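Local structure of tyrosine--tRNA ligase (Pyrococcus horikoshii, 2CYC) at residues 293-307 and 315-327. The protein catalyses the ATP-dependent attachment of L-tyrosine to tRNA(Tyr), activating the amino acid as Tyr-AMP before passing it to the acceptor end of the tRNA. Residues are numbered along the deposited sequence; the frame is centred on the assembly and turned at random.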
loop_
_atom_site.group_PDB
_atom_site.type_symbol
_atom_site.label_atom_id
_atom_site.label_comp_id
_atom_site.label_asym_id
_atom_site.label_seq_id
_atom_site.Cartn_x
_atom_site.Cartn_y
_atom_site.Cartn_z
ATOM N N VAL A 293 20.441 27.349 -22.402
ATOM C CA VAL A 293 21.567 28.274 -22.280
ATOM C C VAL A 293 21.656 28.772 -20.832
ATOM O O VAL A 293 22.728 28.824 -20.245
ATOM C CB VAL A 293 21.402 29.517 -23.214
ATOM C CG1 VAL A 293 22.421 30.588 -22.845
ATOM C CG2 VAL A 293 21.583 29.114 -24.673
ATOM N N GLU A 294 20.518 29.129 -20.256
ATOM C CA GLU A 294 20.520 29.630 -18.896
ATOM C C GLU A 294 20.931 28.603 -17.847
ATOM O O GLU A 294 21.770 28.890 -17.003
ATOM C CB GLU A 294 19.143 30.177 -18.513
ATOM C CG GLU A 294 19.146 30.773 -17.099
ATOM C CD GLU A 294 17.828 31.396 -16.711
ATOM O OE1 GLU A 294 17.775 32.043 -15.648
ATOM O OE2 GLU A 294 16.840 31.233 -17.461
ATOM N N TYR A 295 20.346 27.409 -17.905
ATOM C CA TYR A 295 20.628 26.377 -16.911
ATOM C C TYR A 295 21.821 25.451 -17.132
ATOM O O TYR A 295 22.295 24.827 -16.189
ATOM C CB TYR A 295 19.360 25.563 -16.677
ATOM C CG TYR A 295 18.317 26.382 -15.963
ATOM C CD1 TYR A 295 18.330 26.498 -14.573
ATOM C CD2 TYR A 295 17.351 27.101 -16.680
ATOM C CE1 TYR A 295 17.406 27.311 -13.909
ATOM C CE2 TYR A 295 16.426 27.918 -16.028
ATOM C CZ TYR A 295 16.459 28.018 -14.644
ATOM O OH TYR A 295 15.549 28.824 -13.995
ATOM N N ILE A 296 22.307 25.355 -18.363
ATOM C CA ILE A 296 23.463 24.510 -18.627
ATOM C C ILE A 296 24.701 25.383 -18.821
ATOM O O ILE A 296 25.608 25.394 -17.980
ATOM C CB ILE A 296 23.248 23.613 -19.886
ATOM C CG1 ILE A 296 22.050 22.675 -19.661
ATOM C CG2 ILE A 296 24.503 22.787 -20.163
ATOM C CD1 ILE A 296 21.793 21.686 -20.802
ATOM N N ILE A 297 24.718 26.149 -19.907
ATOM C CA ILE A 297 25.860 27.002 -20.225
ATOM C C ILE A 297 26.216 28.042 -19.152
ATOM O O ILE A 297 27.392 28.239 -18.850
ATOM C CB ILE A 297 25.642 27.684 -21.598
ATOM C CG1 ILE A 297 25.474 26.591 -22.668
ATOM C CG2 ILE A 297 26.822 28.602 -21.930
ATOM C CD1 ILE A 297 25.176 27.095 -24.075
ATOM N N PHE A 298 25.217 28.705 -18.575
ATOM C CA PHE A 298 25.488 29.688 -17.525
ATOM C C PHE A 298 25.116 29.139 -16.154
ATOM O O PHE A 298 24.633 29.871 -15.287
ATOM C CB PHE A 298 24.730 31.003 -17.778
ATOM C CG PHE A 298 25.245 31.762 -18.956
ATOM C CD1 PHE A 298 24.716 31.548 -20.224
ATOM C CD2 PHE A 298 26.337 32.615 -18.819
ATOM C CE1 PHE A 298 25.271 32.163 -21.341
ATOM C CE2 PHE A 298 26.900 33.234 -19.929
ATOM C CZ PHE A 298 26.366 33.005 -21.194
ATOM N N ARG A 299 25.325 27.838 -15.973
ATOM C CA ARG A 299 25.030 27.208 -14.699
ATOM C C ARG A 299 25.828 27.958 -13.647
ATOM O O ARG A 299 25.325 28.270 -12.578
ATOM C CB ARG A 299 25.453 25.742 -14.710
ATOM C CG ARG A 299 25.197 25.060 -13.390
ATOM C CD ARG A 299 25.430 23.594 -13.530
ATOM N NE ARG A 299 26.839 23.274 -13.708
ATOM C CZ ARG A 299 27.669 23.001 -12.707
ATOM N NH1 ARG A 299 27.229 23.018 -11.456
ATOM N NH2 ARG A 299 28.929 22.681 -12.964
ATOM N N GLU A 300 27.082 28.239 -13.969
ATOM C CA GLU A 300 27.950 28.978 -13.070
ATOM C C GLU A 300 28.457 30.213 -13.797
ATOM O O GLU A 300 29.167 30.111 -14.795
ATOM C CB GLU A 300 29.130 28.115 -12.630
ATOM C CG GLU A 300 28.718 26.825 -11.930
ATOM C CD GLU A 300 29.889 26.116 -11.280
ATOM O OE1 GLU A 300 29.677 25.060 -10.644
ATOM O OE2 GLU A 300 31.024 26.617 -11.404
ATOM N N GLU A 301 28.068 31.383 -13.312
ATOM C CA GLU A 301 28.512 32.625 -13.920
ATOM C C GLU A 301 29.110 33.550 -12.863
ATOM O O GLU A 301 28.805 33.433 -11.674
ATOM C CB GLU A 301 27.355 33.302 -14.683
ATOM C CG GLU A 301 26.033 33.393 -13.942
ATOM C CD GLU A 301 24.874 33.791 -14.851
ATOM O OE1 GLU A 301 24.965 34.842 -15.516
ATOM O OE2 GLU A 301 23.866 33.052 -14.898
ATOM N N PRO A 302 29.977 34.483 -13.286
ATOM C CA PRO A 302 30.375 34.667 -14.685
ATOM C C PRO A 302 31.179 33.525 -15.297
ATOM O O PRO A 302 31.882 32.774 -14.611
ATOM C CB PRO A 302 31.157 35.974 -14.650
ATOM C CG PRO A 302 31.817 35.912 -13.301
ATOM C CD PRO A 302 30.686 35.436 -12.411
ATOM N N THR A 303 31.045 33.407 -16.609
ATOM C CA THR A 303 31.736 32.405 -17.389
ATOM C C THR A 303 31.925 33.065 -18.746
ATOM O O THR A 303 31.620 34.246 -18.910
ATOM C CB THR A 303 30.888 31.115 -17.538
ATOM O OG1 THR A 303 31.570 30.182 -18.388
ATOM C CG2 THR A 303 29.521 31.438 -18.130
ATOM N N GLU A 304 32.429 32.317 -19.717
ATOM C CA GLU A 304 32.626 32.867 -21.044
ATOM C C GLU A 304 31.985 31.977 -22.092
ATOM O O GLU A 304 32.368 30.818 -22.251
ATOM C CB GLU A 304 34.121 33.030 -21.342
ATOM C CG GLU A 304 34.735 34.311 -20.785
ATOM C CD GLU A 304 36.224 34.418 -21.075
ATOM O OE1 GLU A 304 36.627 34.153 -22.228
ATOM O OE2 GLU A 304 36.993 34.772 -20.154
ATOM N N PHE A 305 30.986 32.518 -22.782
ATOM C CA PHE A 305 30.306 31.788 -23.847
ATOM C C PHE A 305 30.398 32.644 -25.107
ATOM O O PHE A 305 29.807 33.725 -25.183
ATOM C CB PHE A 305 28.838 31.524 -23.496
ATOM C CG PHE A 305 28.093 30.767 -24.567
ATOM C CD1 PHE A 305 28.576 29.542 -25.037
ATOM C CD2 PHE A 305 26.917 31.276 -25.111
ATOM C CE1 PHE A 305 27.897 28.833 -26.041
ATOM C CE2 PHE A 305 26.223 30.573 -26.120
ATOM C CZ PHE A 305 26.718 29.348 -26.583
ATOM N N THR A 306 31.147 32.155 -26.087
ATOM C CA THR A 306 31.347 32.888 -27.329
ATOM C C THR A 306 30.575 32.357 -28.528
ATOM O O THR A 306 30.581 31.161 -28.802
ATOM C CB THR A 306 32.852 32.912 -27.722
ATOM O OG1 THR A 306 33.604 33.551 -26.686
ATOM C CG2 THR A 306 33.061 33.679 -29.031
ATOM N N VAL A 307 29.906 33.262 -29.233
ATOM C CA VAL A 307 29.175 32.909 -30.447
ATOM C C VAL A 307 30.009 33.486 -31.588
ATOM O O VAL A 307 30.137 34.708 -31.714
ATOM C CB VAL A 307 27.766 33.539 -30.480
ATOM C CG1 VAL A 307 27.086 33.231 -31.820
ATOM C CG2 VAL A 307 26.927 33.001 -29.321
ATOM N N GLY A 315 30.042 39.794 -36.064
ATOM C CA GLY A 315 31.339 39.382 -35.541
ATOM C C GLY A 315 31.224 38.565 -34.258
ATOM O O GLY A 315 30.151 38.502 -33.642
ATOM N N ASP A 316 32.324 37.934 -33.850
ATOM C CA ASP A 316 32.336 37.129 -32.631
ATOM C C ASP A 316 31.895 37.951 -31.435
ATOM O O ASP A 316 32.232 39.128 -31.322
ATOM C CB ASP A 316 33.738 36.581 -32.340
ATOM C CG ASP A 316 34.269 35.706 -33.451
ATOM O OD1 ASP A 316 33.468 35.218 -34.272
ATOM O OD2 ASP A 316 35.496 35.493 -33.498
ATOM N N VAL A 317 31.129 37.327 -30.548
ATOM C CA VAL A 317 30.666 37.992 -29.342
ATOM C C VAL A 317 30.772 37.010 -28.182
ATOM O O VAL A 317 30.326 35.869 -28.277
ATOM C CB VAL A 317 29.201 38.504 -29.477
ATOM C CG1 VAL A 317 28.266 37.368 -29.875
ATOM C CG2 VAL A 317 28.748 39.131 -28.158
ATOM N N THR A 318 31.388 37.459 -27.093
ATOM C CA THR A 318 31.564 36.622 -25.912
ATOM C C THR A 318 30.689 37.119 -24.776
ATOM O O THR A 318 30.729 38.297 -24.423
ATOM C CB THR A 318 33.035 36.621 -25.457
ATOM O OG1 THR A 318 33.842 36.033 -26.484
ATOM C CG2 THR A 318 33.203 35.825 -24.169
ATOM N N TYR A 319 29.884 36.222 -24.219
ATOM C CA TYR A 319 29.009 36.589 -23.114
ATOM C C TYR A 319 29.546 36.054 -21.792
ATOM O O TYR A 319 30.154 34.982 -21.747
ATOM C CB TYR A 319 27.601 36.053 -23.346
ATOM C CG TYR A 319 26.944 36.592 -24.591
ATOM C CD1 TYR A 319 27.072 35.933 -25.815
ATOM C CD2 TYR A 319 26.179 37.759 -24.547
ATOM C CE1 TYR A 319 26.452 36.419 -26.967
ATOM C CE2 TYR A 319 25.555 38.255 -25.693
ATOM C CZ TYR A 319 25.695 37.579 -26.897
ATOM O OH TYR A 319 25.069 38.057 -28.020
ATOM N N THR A 320 29.320 36.806 -20.720
ATOM C CA THR A 320 29.790 36.400 -19.403
ATOM C C THR A 320 28.638 36.039 -18.487
ATOM O O THR A 320 28.814 35.291 -17.525
ATOM C CB THR A 320 30.625 37.509 -18.737
ATOM O OG1 THR A 320 29.842 38.706 -18.645
ATOM C CG2 THR A 320 31.887 37.782 -19.551
ATOM N N THR A 321 27.459 36.580 -18.769
ATOM C CA THR A 321 26.290 36.268 -17.959
ATOM C C THR A 321 25.108 35.983 -18.872
ATOM O O THR A 321 25.056 36.461 -20.006
ATOM C CB THR A 321 25.902 37.425 -17.013
ATOM O OG1 THR A 321 25.359 38.507 -17.776
ATOM C CG2 THR A 321 27.123 37.909 -16.228
ATOM N N PHE A 322 24.159 35.198 -18.377
ATOM C CA PHE A 322 22.994 34.868 -19.166
ATOM C C PHE A 322 22.226 36.135 -19.508
ATOM O O PHE A 322 21.744 36.303 -20.634
ATOM C CB PHE A 322 22.083 33.916 -18.402
ATOM C CG PHE A 322 20.783 33.643 -19.103
ATOM C CD1 PHE A 322 20.764 32.992 -20.331
ATOM C CD2 PHE A 322 19.581 34.066 -18.551
ATOM C CE1 PHE A 322 19.568 32.768 -20.998
ATOM C CE2 PHE A 322 18.374 33.845 -19.210
ATOM C CZ PHE A 322 18.371 33.195 -20.438
ATOM N N GLU A 323 22.124 37.032 -18.534
ATOM C CA GLU A 323 21.395 38.273 -18.725
ATOM C C GLU A 323 21.864 39.054 -19.952
ATOM O O GLU A 323 21.040 39.551 -20.714
ATOM C CB GLU A 323 21.495 39.145 -17.473
ATOM C CG GLU A 323 20.362 40.143 -17.375
ATOM C CD GLU A 323 18.999 39.464 -17.351
ATOM O OE1 GLU A 323 17.987 40.156 -17.598
ATOM O OE2 GLU A 323 18.940 38.240 -17.080
ATOM N N GLU A 324 23.176 39.164 -20.146
ATOM C CA GLU A 324 23.697 39.880 -21.315
ATOM C C GLU A 324 23.190 39.202 -22.585
ATOM O O GLU A 324 22.666 39.857 -23.493
ATOM C CB GLU A 324 25.229 39.854 -21.362
ATOM C CG GLU A 324 25.945 40.201 -20.077
ATOM C CD GLU A 324 27.457 40.165 -20.243
ATOM O OE1 GLU A 324 27.959 39.272 -20.962
ATOM O OE2 GLU A 324 28.144 41.023 -19.648
ATOM N N LEU A 325 23.354 37.881 -22.645
ATOM C CA LEU A 325 22.933 37.122 -23.815
ATOM C C LEU A 325 21.444 37.268 -24.071
ATOM O O LEU A 325 21.019 37.470 -25.208
ATOM C CB LEU A 325 23.302 35.639 -23.662
ATOM C CG LEU A 325 22.954 34.755 -24.868
ATOM C CD1 LEU A 325 23.869 33.548 -24.901
ATOM C CD2 LEU A 325 21.486 34.334 -24.806
ATOM N N LYS A 326 20.654 37.165 -23.012
ATOM C CA LYS A 326 19.210 37.283 -23.131
ATOM C C LYS A 326 18.821 38.647 -23.708
ATOM O O LYS A 326 17.934 38.736 -24.561
ATOM C CB LYS A 326 18.560 37.085 -21.760
ATOM C CG LYS A 326 17.049 37.139 -21.773
ATOM C CD LYS A 326 16.507 36.970 -20.362
ATOM C CE LYS A 326 14.991 37.002 -20.362
ATOM N NZ LYS A 326 14.418 36.867 -19.002
ATOM N N ARG A 327 19.483 39.700 -23.234
ATOM C CA ARG A 327 19.225 41.063 -23.706
ATOM C C ARG A 327 19.516 41.123 -25.211
ATOM O O ARG A 327 18.689 41.560 -26.002
ATOM C CB ARG A 327 20.132 42.053 -22.967
ATOM C CG ARG A 327 19.898 43.524 -23.300
ATOM C CD ARG A 327 18.814 44.165 -22.428
ATOM N NE ARG A 327 19.222 44.327 -21.029
ATOM C CZ ARG A 327 19.165 43.370 -20.101
ATOM N NH1 ARG A 327 19.565 43.623 -18.859
ATOM N NH2 ARG A 327 18.696 42.164 -20.402
HETATM O O HOH W 1 22.682 36.225 -15.772
#
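E301 OE1 is gripped twice at the start of helix 322-330: F322 N donates to it at 3.0 Å, meeting the syn side 33° out of the carboxylate plane, and a water donates to it at 2.7 Å while accepting from E323 N. One carboxylate oxygen thus serves two amides of the first turn, one directly and one through water, where the helix dipole would probably favour its negative charge. The same turn is capped by T321, whose OG1 accepts from E324 N. Beneath it lies the F298 ring, one face against the T321-F322 peptide, with F322 N 3.4 Å from F298 CD2 and Y319 CB at the ring edge. Cut back to an alanine, F298 would probably leave a gap under this peptide, with Y319 CB and F322 CB losing the ring they pack on. F322, with CG trans to its own N (chi1 174°), turns its ring onto E294 of helix 288-297, where E294 CB sits over the ring centre at 3.5 Å, a CH-pi contact; the extended E294 chain then lays its carboxylate nearly parallel to the same ring toward its CE2 rim, the planes 9° apart. Further in, L325 CD1 touches V293 CG1 and the edge of F305, whose side chain also touches A342 of helix 336-350. F305 and Y319 exchange two backbone bonds, Y319 N to F305 O at 2.7 Å being almost straight, and V307 and V317 form the next hydrogen-bonded pair. Between these pairs the non-hydrogen-bonded T306 and T318 put their OG1 atoms on the face away from F305 and Y319, hydrogen-bonded to each other. This is an antiparallel beta hairpin linking two helices that run roughly antiparallel, far from the tyrosine pocket.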